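Side-chain contacts in Low molecular weight phosphotyrosine phosphatase family protein (PDB 5GOT), which probably hydrolyses phosphotyrosine in protein substrates, as a low molecular weight protein tyrosine phosphatase of Streptococcus pyogenes: residues A[11-16]-A[120-125]; A[20-25]-A[135-140]; A[34-39]-A[77-82]; A[45-50]-A[60-65]; A[69-74]-A[91-96]. All blocks are in the same frame, centred on the assembly; numbering follows the deposited sequence.

Contact 1 (A[11-16]-A[120-125]); sequences NICRSP and NDFEET
Two helix starts meet here: the CA atoms of Arg14 and Thr125 lie 7.3 Å apart and those of Cys13 and Phe122 8.7 Å, with Cys13 at the N-cap position of the first helix and Asp121 at that of the second. Cys13 points its sulfur at the rim of the Phe122 ring. SG is 4.2 Å from CE2 of Phe122 and stands 83° off the ring normal, a sulfur-aromatic contact made at the edge. One residue further along the helix, Arg14 touches with its CG alone: it is 3.9 Å from the methyl CG2 of Thr125, and the two side chains cross nearly at right angles. A first torsion of -55° turns that methyl away from the Thr125 backbone N and leaves the hydroxyl to face its own helix, where OG1 donates to Asp121 O at 3.1 Å. The helix start is further held by the capping bond from Glu124 N to Asp121 OD1, 3.0 Å long and almost straight at 177°. Segment 11-16 carries the end of the CX5RS signature, the phosphate-binding P-loop of this family. The guanidinium of Arg14 reaches past the contact to Asp86 and the carbonyl of Val113, while Asn11 binds Ser15 OG through ND2. Pro116 of helix 116-119 packs on Arg14, Phe122 and Thr125, Ile54 of helix 49-57 covers Phe122, and strand 2-8 lies against Ser15.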
# COMPACT_ATOMS: atom_id res chain seq x y z
N ASN A 11 -5.81 -1.87 7.16
CA ASN A 11 -4.40 -1.47 7.25
C ASN A 11 -3.63 -2.39 8.21
O ASN A 11 -2.77 -1.94 8.97
CB ASN A 11 -4.28 0.01 7.69
CG ASN A 11 -2.86 0.57 7.61
OD1 ASN A 11 -2.44 1.36 8.48
ND2 ASN A 11 -2.11 0.22 6.55
N ILE A 12 -3.93 -3.68 8.17
CA ILE A 12 -3.11 -4.67 8.87
C ILE A 12 -2.68 -5.82 7.98
O ILE A 12 -1.70 -6.50 8.33
CB ILE A 12 -3.81 -5.20 10.14
CG1 ILE A 12 -5.08 -6.01 9.82
CG2 ILE A 12 -4.12 -4.08 11.15
CD1 ILE A 12 -5.67 -6.69 11.09
N CYS A 13 -3.31 -6.03 6.81
CA CYS A 13 -2.95 -7.14 5.92
C CYS A 13 -2.33 -6.62 4.64
O CYS A 13 -1.09 -6.57 4.53
CB CYS A 13 -4.20 -8.00 5.63
SG CYS A 13 -4.79 -9.00 7.06
N ARG A 14 -3.12 -6.25 3.62
CA ARG A 14 -2.57 -6.01 2.29
C ARG A 14 -1.81 -4.69 2.22
O ARG A 14 -0.69 -4.64 1.68
CB ARG A 14 -3.69 -6.02 1.24
CG ARG A 14 -4.15 -7.40 0.81
CD ARG A 14 -5.38 -7.32 -0.09
NE ARG A 14 -6.47 -6.62 0.59
CZ ARG A 14 -7.68 -6.45 0.08
NH1 ARG A 14 -7.96 -6.91 -1.13
NH2 ARG A 14 -8.60 -5.80 0.78
N SER A 15 -2.39 -3.60 2.74
CA SER A 15 -1.74 -2.32 2.50
C SER A 15 -0.40 -2.20 3.24
O SER A 15 0.54 -1.64 2.66
CB SER A 15 -2.65 -1.14 2.85
OG SER A 15 -3.16 -1.20 4.17
N PRO A 16 -0.24 -2.69 4.49
CA PRO A 16 1.11 -2.68 5.07
C PRO A 16 2.09 -3.53 4.29
O PRO A 16 3.27 -3.19 4.18
CB PRO A 16 0.91 -3.22 6.50
CG PRO A 16 -0.52 -3.17 6.75
CD PRO A 16 -1.22 -3.28 5.42
N ASN A 120 -6.76 -16.36 3.36
CA ASN A 120 -5.66 -16.74 4.25
C ASN A 120 -4.43 -17.21 3.47
O ASN A 120 -3.58 -17.93 4.00
CB ASN A 120 -6.09 -17.82 5.25
CG ASN A 120 -5.11 -17.96 6.38
OD1 ASN A 120 -4.66 -16.96 6.93
ND2 ASN A 120 -4.73 -19.18 6.70
N ASP A 121 -4.30 -16.82 2.20
CA ASP A 121 -3.16 -17.21 1.38
C ASP A 121 -2.23 -16.00 1.24
O ASP A 121 -2.27 -15.27 0.24
CB ASP A 121 -3.62 -17.74 0.04
CG ASP A 121 -2.50 -18.33 -0.77
OD1 ASP A 121 -1.32 -18.10 -0.42
OD2 ASP A 121 -2.81 -19.02 -1.75
N PHE A 122 -1.39 -15.79 2.25
CA PHE A 122 -0.51 -14.62 2.22
C PHE A 122 0.65 -14.79 1.25
O PHE A 122 1.28 -13.79 0.89
CB PHE A 122 0.02 -14.33 3.63
CG PHE A 122 -1.04 -13.80 4.55
CD1 PHE A 122 -1.92 -14.66 5.18
CD2 PHE A 122 -1.18 -12.43 4.74
CE1 PHE A 122 -2.91 -14.17 6.02
CE2 PHE A 122 -2.17 -11.93 5.58
CZ PHE A 122 -3.04 -12.80 6.21
N GLU A 123 0.93 -16.02 0.81
CA GLU A 123 1.90 -16.23 -0.26
C GLU A 123 1.40 -15.66 -1.58
O GLU A 123 2.13 -14.93 -2.27
CB GLU A 123 2.21 -17.72 -0.39
CG GLU A 123 2.98 -18.09 -1.65
CD GLU A 123 4.40 -17.58 -1.64
OE1 GLU A 123 4.89 -17.18 -0.57
OE2 GLU A 123 5.04 -17.58 -2.72
N GLU A 124 0.16 -15.99 -1.96
CA GLU A 124 -0.46 -15.38 -3.13
C GLU A 124 -0.45 -13.86 -3.02
O GLU A 124 -0.14 -13.16 -4.00
CB GLU A 124 -1.90 -15.89 -3.31
CG GLU A 124 -2.65 -15.23 -4.50
CD GLU A 124 -4.07 -15.78 -4.72
OE1 GLU A 124 -4.85 -15.91 -3.75
OE2 GLU A 124 -4.41 -16.08 -5.89
N THR A 125 -0.80 -13.34 -1.84
CA THR A 125 -0.79 -11.90 -1.61
C THR A 125 0.59 -11.32 -1.86
O THR A 125 0.74 -10.30 -2.55
CB THR A 125 -1.24 -11.58 -0.18
OG1 THR A 125 -2.52 -12.18 0.08
CG2 THR A 125 -1.35 -10.07 0.03

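Contact 2 (A[20-25]-A[135-140]); sequences FVMKSI and DWLSRL
Met22 reaches across to Leu137 with its terminal methyl, CE lying 3.8 Å from the backbone N of Leu137 and 4.0 Å from its CD1. The same methyl also grazes CB of Trp136 at 4.3 Å, while Ile25 comes in beside it, its CD1 4.4 Å from Leu137 CB. The thioether gets there by a bend: CG of Met22 runs anti to the backbone N, and a second torsion of 74° then swings the sulfur and methyl over to helix 122-140. Helices 14-23 and 122-140 thus pack together on one face of the four-stranded parallel sheet of this alpha/beta fold, and Phe6 of strand 2-8 and Ile33 of strand 31-37 lie against Met22. Trp136 starts toward Met22, but its indole leads off to strand 105-107 and the loop beyond, where NE1 bonds to Phe108 O and the ring meets that of Tyr106. Beyond Ile25, the hydroxyl of Ser24 turns back to Val21 O, an in-plane bond of 2.7 Å on a lone pair, and Arg130 and Gln134 cover the isoleucine.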
# COMPACT_ATOMS: atom_id res chain seq x y z
N PHE A 20 5.84 -1.99 2.84
CA PHE A 20 7.20 -2.44 3.11
C PHE A 20 7.82 -3.17 1.93
O PHE A 20 9.04 -3.11 1.76
CB PHE A 20 7.22 -3.24 4.42
CG PHE A 20 6.84 -2.40 5.61
CD1 PHE A 20 7.69 -1.39 6.04
CD2 PHE A 20 5.61 -2.56 6.24
CE1 PHE A 20 7.33 -0.56 7.11
CE2 PHE A 20 5.25 -1.76 7.32
CZ PHE A 20 6.11 -0.75 7.76
N VAL A 21 7.02 -3.84 1.10
CA VAL A 21 7.58 -4.38 -0.14
C VAL A 21 8.03 -3.23 -1.05
O VAL A 21 9.14 -3.25 -1.59
CB VAL A 21 6.57 -5.31 -0.84
CG1 VAL A 21 7.10 -5.73 -2.21
CG2 VAL A 21 6.30 -6.55 0.01
N MET A 22 7.19 -2.20 -1.19
CA MET A 22 7.60 -1.05 -2.01
C MET A 22 8.84 -0.39 -1.42
O MET A 22 9.76 -0.01 -2.16
CB MET A 22 6.46 -0.03 -2.11
CG MET A 22 6.68 1.01 -3.19
SD MET A 22 6.42 0.30 -4.80
CE MET A 22 7.04 1.61 -5.88
N LYS A 23 8.91 -0.27 -0.10
CA LYS A 23 10.07 0.33 0.53
C LYS A 23 11.33 -0.49 0.30
O LYS A 23 12.43 0.06 0.36
CB LYS A 23 9.83 0.51 2.03
CG LYS A 23 8.90 1.66 2.37
CD LYS A 23 8.77 1.81 3.87
CE LYS A 23 8.21 3.17 4.25
NZ LYS A 23 7.60 3.14 5.60
N SER A 24 11.19 -1.78 0.00
CA SER A 24 12.36 -2.61 -0.23
C SER A 24 12.92 -2.46 -1.64
O SER A 24 14.01 -2.96 -1.90
CB SER A 24 12.03 -4.08 0.04
OG SER A 24 11.37 -4.70 -1.06
N ILE A 25 12.20 -1.79 -2.55
CA ILE A 25 12.65 -1.68 -3.93
C ILE A 25 12.90 -0.24 -4.36
O ILE A 25 13.34 -0.02 -5.49
CB ILE A 25 11.67 -2.37 -4.91
CG1 ILE A 25 10.29 -1.71 -4.89
CG2 ILE A 25 11.56 -3.86 -4.61
CD1 ILE A 25 9.42 -2.10 -6.07
N ASP A 135 5.37 -2.83 -10.92
CA ASP A 135 4.66 -2.05 -11.93
C ASP A 135 4.51 -0.60 -11.51
O ASP A 135 4.69 0.30 -12.35
CB ASP A 135 3.30 -2.68 -12.20
CG ASP A 135 3.41 -4.01 -12.92
OD1 ASP A 135 4.55 -4.41 -13.28
OD2 ASP A 135 2.36 -4.64 -13.15
N TRP A 136 4.19 -0.34 -10.24
CA TRP A 136 4.10 1.05 -9.78
C TRP A 136 5.43 1.76 -9.90
O TRP A 136 5.48 2.95 -10.25
CB TRP A 136 3.56 1.11 -8.35
CG TRP A 136 2.08 0.94 -8.35
CD1 TRP A 136 1.37 -0.13 -7.86
CD2 TRP A 136 1.13 1.82 -8.94
NE1 TRP A 136 0.03 0.05 -8.10
CE2 TRP A 136 -0.15 1.25 -8.76
CE3 TRP A 136 1.23 3.05 -9.61
CZ2 TRP A 136 -1.31 1.86 -9.22
CZ3 TRP A 136 0.07 3.66 -10.06
CH2 TRP A 136 -1.18 3.06 -9.86
N LEU A 137 6.53 1.06 -9.65
CA LEU A 137 7.85 1.66 -9.82
C LEU A 137 8.06 2.13 -11.26
O LEU A 137 8.49 3.26 -11.50
CB LEU A 137 8.93 0.66 -9.41
CG LEU A 137 10.34 1.21 -9.24
CD1 LEU A 137 10.47 1.94 -7.92
CD2 LEU A 137 11.38 0.07 -9.37
N SER A 138 7.76 1.26 -12.23
CA SER A 138 7.95 1.61 -13.63
C SER A 138 6.99 2.71 -14.04
O SER A 138 7.28 3.49 -14.96
CB SER A 138 7.76 0.39 -14.51
OG SER A 138 6.39 0.15 -14.70
N ARG A 139 5.85 2.80 -13.37
CA ARG A 139 4.88 3.84 -13.68
C ARG A 139 5.30 5.19 -13.09
O ARG A 139 5.14 6.23 -13.75
CB ARG A 139 3.52 3.41 -13.16
CG ARG A 139 2.39 4.23 -13.64
CD ARG A 139 1.46 3.44 -14.55
NE ARG A 139 0.27 4.25 -14.73
CZ ARG A 139 -0.93 3.94 -14.24
NH1 ARG A 139 -1.11 2.79 -13.60
NH2 ARG A 139 -1.94 4.78 -14.43
N LEU A 140 5.84 5.19 -11.88
CA LEU A 140 6.09 6.42 -11.14
C LEU A 140 7.50 6.97 -11.30
O LEU A 140 7.71 8.17 -11.09
CB LEU A 140 5.80 6.21 -9.65
CG LEU A 140 4.35 5.84 -9.37
CD1 LEU A 140 4.17 5.42 -7.93
CD2 LEU A 140 3.46 7.03 -9.69

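Contact 3 (A[34-39]-A[77-82]); sequences ESRATS and NTFDYI
Glu34 and Arg36 rise from one face of strand 31-37, an outermost strand of the parallel sheet, to meet the ring of Phe79, which lies in the link between helix 73-78 and strand 81-84. CB of Glu34, 3.8 Å from Phe79 CZ, is placed by the strand itself; beyond CG, which sits beside the backbone N, the extended chain carries the carboxylate past the ring toward Arg36. Arg36 starts with the same first torsion but folds at the second, chi2 -81°, which carries its guanidinium back toward Glu34. There NH2 and NH1 both grip one oxygen, Glu34 OE2, at 2.7 and 2.9 Å respectively, end-on and close to the guanidinium plane; NH1 also donates to Ser35 O. The salt bridge leaves a guanidinium face turned to the phenylalanine, with Phe79 CE2 4.1 Å from Arg36 NH2 and the two planes 81° apart: the edge of the ring meets the cation. Cys5 of the adjoining strand 2-8 touches both Arg36 and Phe79. With NE of Arg36 bridged to Asp75 of helix 73-78, two carboxylates share this buried cation, so its charge is probably well balanced beside the aromatic ring.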
# COMPACT_ATOMS: atom_id res chain seq x y z
N GLU A 34 3.79 5.25 2.75
CA GLU A 34 3.06 4.95 3.97
C GLU A 34 1.84 4.12 3.59
O GLU A 34 1.62 3.81 2.42
CB GLU A 34 2.66 6.24 4.71
CG GLU A 34 3.87 6.97 5.31
CD GLU A 34 3.47 8.00 6.35
OE1 GLU A 34 4.24 8.95 6.58
OE2 GLU A 34 2.37 7.86 6.92
N SER A 35 1.06 3.72 4.60
CA SER A 35 -0.18 2.99 4.35
C SER A 35 -1.23 3.40 5.37
O SER A 35 -0.92 3.90 6.46
CB SER A 35 0.03 1.46 4.37
OG SER A 35 0.50 0.99 5.65
N ARG A 36 -2.49 3.21 5.00
CA ARG A 36 -3.61 3.63 5.83
C ARG A 36 -4.79 2.68 5.64
O ARG A 36 -4.82 1.86 4.72
CB ARG A 36 -4.07 5.05 5.50
CG ARG A 36 -3.06 6.14 5.74
CD ARG A 36 -2.98 6.57 7.21
NE ARG A 36 -2.15 7.76 7.29
CZ ARG A 36 -0.82 7.74 7.30
NH1 ARG A 36 -0.17 6.58 7.27
NH2 ARG A 36 -0.14 8.88 7.35
N ALA A 37 -5.79 2.86 6.50
CA ALA A 37 -7.05 2.14 6.46
C ALA A 37 -8.17 3.07 6.01
O ALA A 37 -8.16 4.26 6.32
CB ALA A 37 -7.42 1.56 7.83
N THR A 38 -9.17 2.52 5.31
CA THR A 38 -10.37 3.34 5.08
C THR A 38 -11.23 3.44 6.33
O THR A 38 -11.92 4.44 6.52
CB THR A 38 -11.21 2.79 3.92
OG1 THR A 38 -11.73 1.50 4.25
CG2 THR A 38 -10.39 2.68 2.65
N SER A 39 -11.19 2.42 7.19
CA SER A 39 -12.06 2.33 8.36
C SER A 39 -11.26 2.51 9.65
O SER A 39 -10.03 2.58 9.66
CB SER A 39 -12.77 0.98 8.42
OG SER A 39 -11.88 0.01 8.95
N ASN A 77 -4.69 15.49 1.36
CA ASN A 77 -4.02 16.69 0.85
C ASN A 77 -2.54 16.46 0.60
O ASN A 77 -1.98 17.01 -0.36
CB ASN A 77 -4.20 17.86 1.82
CG ASN A 77 -5.53 18.56 1.65
OD1 ASN A 77 -5.64 19.49 0.84
ND2 ASN A 77 -6.54 18.13 2.40
N THR A 78 -1.90 15.67 1.46
CA THR A 78 -0.45 15.52 1.43
C THR A 78 0.01 14.50 0.39
O THR A 78 1.01 14.72 -0.30
CB THR A 78 0.05 15.12 2.81
OG1 THR A 78 -0.53 15.98 3.79
CG2 THR A 78 1.58 15.22 2.88
N PHE A 79 -0.65 13.35 0.29
CA PHE A 79 -0.14 12.29 -0.58
C PHE A 79 -0.40 12.62 -2.04
O PHE A 79 -1.41 13.21 -2.40
CB PHE A 79 -0.75 10.94 -0.20
CG PHE A 79 -0.17 10.36 1.07
CD1 PHE A 79 1.09 9.78 1.07
CD2 PHE A 79 -0.88 10.42 2.25
CE1 PHE A 79 1.63 9.26 2.25
CE2 PHE A 79 -0.34 9.92 3.44
CZ PHE A 79 0.91 9.33 3.43
N ASP A 80 0.56 12.25 -2.89
CA ASP A 80 0.40 12.40 -4.33
C ASP A 80 -0.39 11.25 -4.94
O ASP A 80 -1.14 11.46 -5.90
CB ASP A 80 1.77 12.50 -4.99
CG ASP A 80 2.58 13.67 -4.47
OD1 ASP A 80 1.99 14.76 -4.32
OD2 ASP A 80 3.79 13.49 -4.22
N TYR A 81 -0.22 10.04 -4.41
CA TYR A 81 -0.87 8.87 -4.95
C TYR A 81 -1.43 8.06 -3.79
O TYR A 81 -0.69 7.70 -2.88
CB TYR A 81 0.11 8.02 -5.77
CG TYR A 81 0.87 8.81 -6.82
CD1 TYR A 81 2.05 9.46 -6.50
CD2 TYR A 81 0.40 8.89 -8.12
CE1 TYR A 81 2.75 10.19 -7.45
CE2 TYR A 81 1.09 9.62 -9.09
CZ TYR A 81 2.27 10.26 -8.74
OH TYR A 81 2.97 10.98 -9.69
N ILE A 82 -2.72 7.80 -3.84
CA ILE A 82 -3.41 7.04 -2.81
C ILE A 82 -3.95 5.81 -3.51
O ILE A 82 -4.84 5.92 -4.37
CB ILE A 82 -4.52 7.86 -2.15
CG1 ILE A 82 -3.91 9.17 -1.64
CG2 ILE A 82 -5.15 7.07 -1.04
CD1 ILE A 82 -4.92 10.24 -1.28

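Contact 4 (A[45-50]-A[60-65]); sequences NPIHSG and INYDIT
Ile47 directs its CG1 branch away from its carbonyl carbon, and with the second torsion extended at 166° the tip methyl CD1 stretches toward Tyr62. Tyr62 answers from the crowded position between its backbone N and carbonyl carbon, chi1 66°, which folds the ring over toward the loop of Ile47. The two side chains meet at CD1 of Ile47 and CD2 of Tyr62, 3.8 Å apart, the methyl approaching the ring at a slant. The same methyl lies 4.3 Å from the carbonyl oxygen of Asp63. On that side Asp63 forms an Asx turn, its OD1 accepting from Thr65 N at 3.0 Å. On the other, His48 caps helix 49-57 by taking the Gly50 N-H at its ND1, 2.9 Å away with a fairly straight N-H...N angle of 164°. The contact thus ties the loop entering helix 49-57 to the chain that leaves it. Phe20 of helix 14-23 packs against both Ile47 and Tyr62, and Gln52 joins their polar atoms, accepting at OE1 from the hydroxyl of Tyr62 and donating from NE2 to Ile47 O. No hydrogen bond crosses between the segments: the contact rests on van der Waals packing of a methyl on a ring, while the phenol oxygen of Tyr62 is satisfied by Gln52.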
# COMPACT_ATOMS: atom_id res chain seq x y z
N ASN A 45 -3.96 -1.48 15.96
CA ASN A 45 -3.46 -2.85 15.99
C ASN A 45 -2.25 -3.03 15.08
O ASN A 45 -2.13 -2.35 14.05
CB ASN A 45 -4.57 -3.82 15.58
CG ASN A 45 -5.73 -3.79 16.54
OD1 ASN A 45 -5.56 -3.44 17.70
ND2 ASN A 45 -6.91 -4.15 16.06
N PRO A 46 -1.33 -3.91 15.44
CA PRO A 46 -0.12 -4.06 14.63
C PRO A 46 -0.41 -4.80 13.33
O PRO A 46 -1.53 -5.27 13.07
CB PRO A 46 0.81 -4.87 15.54
CG PRO A 46 -0.11 -5.62 16.43
CD PRO A 46 -1.29 -4.73 16.66
N ILE A 47 0.62 -4.89 12.49
CA ILE A 47 0.52 -5.67 11.27
C ILE A 47 0.05 -7.07 11.61
O ILE A 47 0.51 -7.68 12.58
CB ILE A 47 1.86 -5.69 10.53
CG1 ILE A 47 2.27 -4.26 10.15
CG2 ILE A 47 1.77 -6.55 9.29
CD1 ILE A 47 3.72 -4.14 9.74
N HIS A 48 -0.89 -7.58 10.82
CA HIS A 48 -1.43 -8.92 11.00
C HIS A 48 -0.31 -9.97 10.90
O HIS A 48 0.67 -9.80 10.18
CB HIS A 48 -2.51 -9.15 9.94
CG HIS A 48 -3.29 -10.42 10.11
ND1 HIS A 48 -2.81 -11.65 9.71
CD2 HIS A 48 -4.55 -10.63 10.56
CE1 HIS A 48 -3.73 -12.57 9.95
NE2 HIS A 48 -4.79 -11.98 10.47
N SER A 49 -0.47 -11.06 11.67
CA SER A 49 0.57 -12.09 11.73
C SER A 49 0.89 -12.65 10.35
O SER A 49 2.05 -13.00 10.07
CB SER A 49 0.13 -13.23 12.65
OG SER A 49 -1.16 -13.70 12.27
N GLY A 50 -0.11 -12.76 9.47
CA GLY A 50 0.14 -13.32 8.15
C GLY A 50 1.04 -12.45 7.30
O GLY A 50 1.88 -12.96 6.54
N ILE A 60 12.11 -9.03 4.25
CA ILE A 60 11.72 -7.68 3.90
C ILE A 60 11.60 -6.90 5.20
O ILE A 60 10.74 -7.19 6.04
CB ILE A 60 10.42 -7.65 3.09
CG1 ILE A 60 10.64 -8.41 1.79
CG2 ILE A 60 9.97 -6.22 2.84
CD1 ILE A 60 9.66 -8.11 0.73
N ASN A 61 12.49 -5.93 5.38
CA ASN A 61 12.48 -5.13 6.60
C ASN A 61 11.13 -4.44 6.75
O ASN A 61 10.49 -4.06 5.76
CB ASN A 61 13.59 -4.08 6.57
CG ASN A 61 14.98 -4.70 6.59
OD1 ASN A 61 15.15 -5.86 6.97
ND2 ASN A 61 15.98 -3.93 6.19
N TYR A 62 10.67 -4.31 7.99
CA TYR A 62 9.50 -3.51 8.27
C TYR A 62 9.60 -2.93 9.67
O TYR A 62 10.38 -3.39 10.50
CB TYR A 62 8.20 -4.30 8.11
CG TYR A 62 7.97 -5.44 9.08
CD1 TYR A 62 8.42 -6.72 8.78
CD2 TYR A 62 7.29 -5.24 10.28
CE1 TYR A 62 8.20 -7.78 9.66
CE2 TYR A 62 7.06 -6.30 11.16
CZ TYR A 62 7.53 -7.56 10.84
OH TYR A 62 7.31 -8.62 11.70
N ASP A 63 8.78 -1.91 9.91
CA ASP A 63 8.77 -1.17 11.17
C ASP A 63 7.85 -1.92 12.13
O ASP A 63 6.63 -1.91 11.95
CB ASP A 63 8.29 0.26 10.94
CG ASP A 63 8.52 1.17 12.14
OD1 ASP A 63 8.68 0.68 13.28
OD2 ASP A 63 8.52 2.41 11.94
N ILE A 64 8.43 -2.57 13.14
CA ILE A 64 7.63 -3.32 14.10
C ILE A 64 6.67 -2.42 14.86
O ILE A 64 5.69 -2.91 15.43
CB ILE A 64 8.54 -4.10 15.09
CG1 ILE A 64 9.37 -3.13 15.94
CG2 ILE A 64 9.44 -5.07 14.33
CD1 ILE A 64 10.04 -3.78 17.14
N THR A 65 6.93 -1.13 14.89
CA THR A 65 6.02 -0.21 15.55
C THR A 65 4.80 0.14 14.71
O THR A 65 3.91 0.84 15.20
CB THR A 65 6.76 1.08 15.95
OG1 THR A 65 7.15 1.80 14.77
CG2 THR A 65 8.01 0.73 16.75

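Contact 5 (A[69-74]-A[91-96]); sequences KQITIT and KNLKEM
Ile71 meets helix 87-96 with two different branches, each set mainly against one side chain. Its extended CG1 arm, anti to the backbone N, ends in CD1 3.8 Å from CD2 of Leu93, the two chains lying about perpendicular. The CG2 methyl is taken by Met96, with CE at 3.7 Å and SD at 3.9 Å from that carbon, and the two side chains lie at a slant. Met96 achieves this by bending at its third torsion, chi3 -62°, which turns CE back over the loop. In the fold this packs the chain entering helix 73-78 against the helix that follows strand 81-84, on the side of the parallel sheet where Ile82 touches both Ile71 and Leu93. Phe76 of helix 73-78 adds a further apolar surface against Ile71, Leu93 and Met96. At the margin, the amide of Gln70 brings NE2 to 4.2 Å from Met96 CE, while the same nitrogen is hydrogen-bonded to Thr38 O, just after strand 31-37.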
# COMPACT_ATOMS: atom_id res chain seq x y z
N LYS A 69 -3.74 2.71 10.89
CA LYS A 69 -4.05 4.13 11.01
C LYS A 69 -5.03 4.51 9.91
O LYS A 69 -4.79 4.23 8.73
CB LYS A 69 -2.77 4.98 10.91
CG LYS A 69 -2.97 6.50 11.05
CD LYS A 69 -1.64 7.25 11.12
CE LYS A 69 -1.86 8.79 10.99
NZ LYS A 69 -0.63 9.63 11.29
N GLN A 70 -6.16 5.11 10.30
CA GLN A 70 -7.17 5.50 9.34
C GLN A 70 -6.72 6.74 8.58
O GLN A 70 -6.08 7.64 9.15
CB GLN A 70 -8.51 5.75 10.02
CG GLN A 70 -9.66 6.02 9.05
CD GLN A 70 -11.03 6.13 9.72
OE1 GLN A 70 -11.15 6.61 10.85
NE2 GLN A 70 -12.06 5.70 9.00
N ILE A 71 -7.01 6.77 7.28
CA ILE A 71 -6.60 7.90 6.44
C ILE A 71 -7.35 9.15 6.87
O ILE A 71 -8.53 9.10 7.26
CB ILE A 71 -6.84 7.56 4.95
CG1 ILE A 71 -6.20 8.62 4.05
CG2 ILE A 71 -8.32 7.41 4.67
CD1 ILE A 71 -6.08 8.20 2.59
N THR A 72 -6.67 10.30 6.83
CA THR A 72 -7.22 11.56 7.32
C THR A 72 -7.30 12.59 6.21
O THR A 72 -6.70 12.45 5.14
CB THR A 72 -6.37 12.13 8.48
OG1 THR A 72 -5.07 12.49 7.99
CG2 THR A 72 -6.23 11.10 9.62
N ILE A 73 -8.04 13.67 6.49
CA ILE A 73 -8.11 14.79 5.55
C ILE A 73 -6.71 15.30 5.24
O ILE A 73 -6.40 15.63 4.09
CB ILE A 73 -9.02 15.91 6.09
CG1 ILE A 73 -10.47 15.43 6.17
CG2 ILE A 73 -8.91 17.16 5.22
CD1 ILE A 73 -11.43 16.50 6.69
N THR A 74 -5.85 15.36 6.25
CA THR A 74 -4.47 15.76 6.00
C THR A 74 -3.82 14.87 4.96
O THR A 74 -3.09 15.34 4.08
CB THR A 74 -3.65 15.72 7.29
OG1 THR A 74 -4.47 16.12 8.40
CG2 THR A 74 -2.46 16.65 7.16
N LYS A 91 -13.53 2.74 -3.96
CA LYS A 91 -14.84 3.39 -3.84
C LYS A 91 -14.97 4.11 -2.50
O LYS A 91 -15.40 5.27 -2.44
CB LYS A 91 -15.97 2.37 -3.98
CG LYS A 91 -16.01 1.61 -5.28
CD LYS A 91 -17.06 0.50 -5.23
CE LYS A 91 -16.74 -0.64 -6.20
NZ LYS A 91 -16.64 -0.15 -7.61
N ASN A 92 -14.59 3.43 -1.42
CA ASN A 92 -14.71 4.04 -0.10
C ASN A 92 -13.79 5.25 0.04
O ASN A 92 -14.17 6.25 0.65
CB ASN A 92 -14.43 3.01 0.98
CG ASN A 92 -15.55 2.02 1.14
OD1 ASN A 92 -16.72 2.39 1.06
ND2 ASN A 92 -15.21 0.75 1.34
N LEU A 93 -12.59 5.18 -0.55
CA LEU A 93 -11.69 6.33 -0.51
C LEU A 93 -12.33 7.55 -1.17
O LEU A 93 -12.13 8.68 -0.71
CB LEU A 93 -10.37 6.00 -1.20
CG LEU A 93 -9.34 5.27 -0.33
CD1 LEU A 93 -8.26 4.66 -1.23
CD2 LEU A 93 -8.73 6.22 0.67
N LYS A 94 -13.09 7.33 -2.25
CA LYS A 94 -13.68 8.46 -2.96
C LYS A 94 -14.86 9.05 -2.19
O LYS A 94 -15.00 10.27 -2.11
CB LYS A 94 -14.08 8.04 -4.37
CG LYS A 94 -12.90 7.86 -5.33
CD LYS A 94 -13.37 7.35 -6.68
CE LYS A 94 -12.21 7.10 -7.63
NZ LYS A 94 -12.67 6.45 -8.87
N GLU A 95 -15.71 8.20 -1.60
CA GLU A 95 -16.87 8.73 -0.88
C GLU A 95 -16.45 9.45 0.39
O GLU A 95 -16.92 10.56 0.67
CB GLU A 95 -17.87 7.62 -0.54
CG GLU A 95 -18.07 6.52 -1.58
CD GLU A 95 -18.63 7.00 -2.92
OE1 GLU A 95 -18.89 8.22 -3.11
OE2 GLU A 95 -18.83 6.14 -3.82
N MET A 96 -15.55 8.85 1.17
CA MET A 96 -15.16 9.48 2.43
C MET A 96 -14.46 10.82 2.20
O MET A 96 -14.47 11.66 3.11
CB MET A 96 -14.27 8.54 3.25
CG MET A 96 -12.88 8.27 2.71
SD MET A 96 -12.05 6.96 3.65
CE MET A 96 -11.96 7.72 5.29

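In the fold
Contacts 1 and 2 join the same two helices, 14-23 and 122-140, with centres 16 Å apart, and contacts 3, 4 and 5 all lie within the long loop of chain that they close. Contact 4 is nested inside the loop closed by contact 3 and closes before contact 5 opens, while contacts 3 and 5 interleave. The centres of contacts 3 and 5 are 7 Å apart; the centre of contact 5 is about 22 Å from that of contact 2, across the chain's centre. The signature loop at contact 1 is tied to contacts 3 and 5 through Asn11, whose side chain bonds to Ser35 and Lys69, and to contact 4 through Ile12.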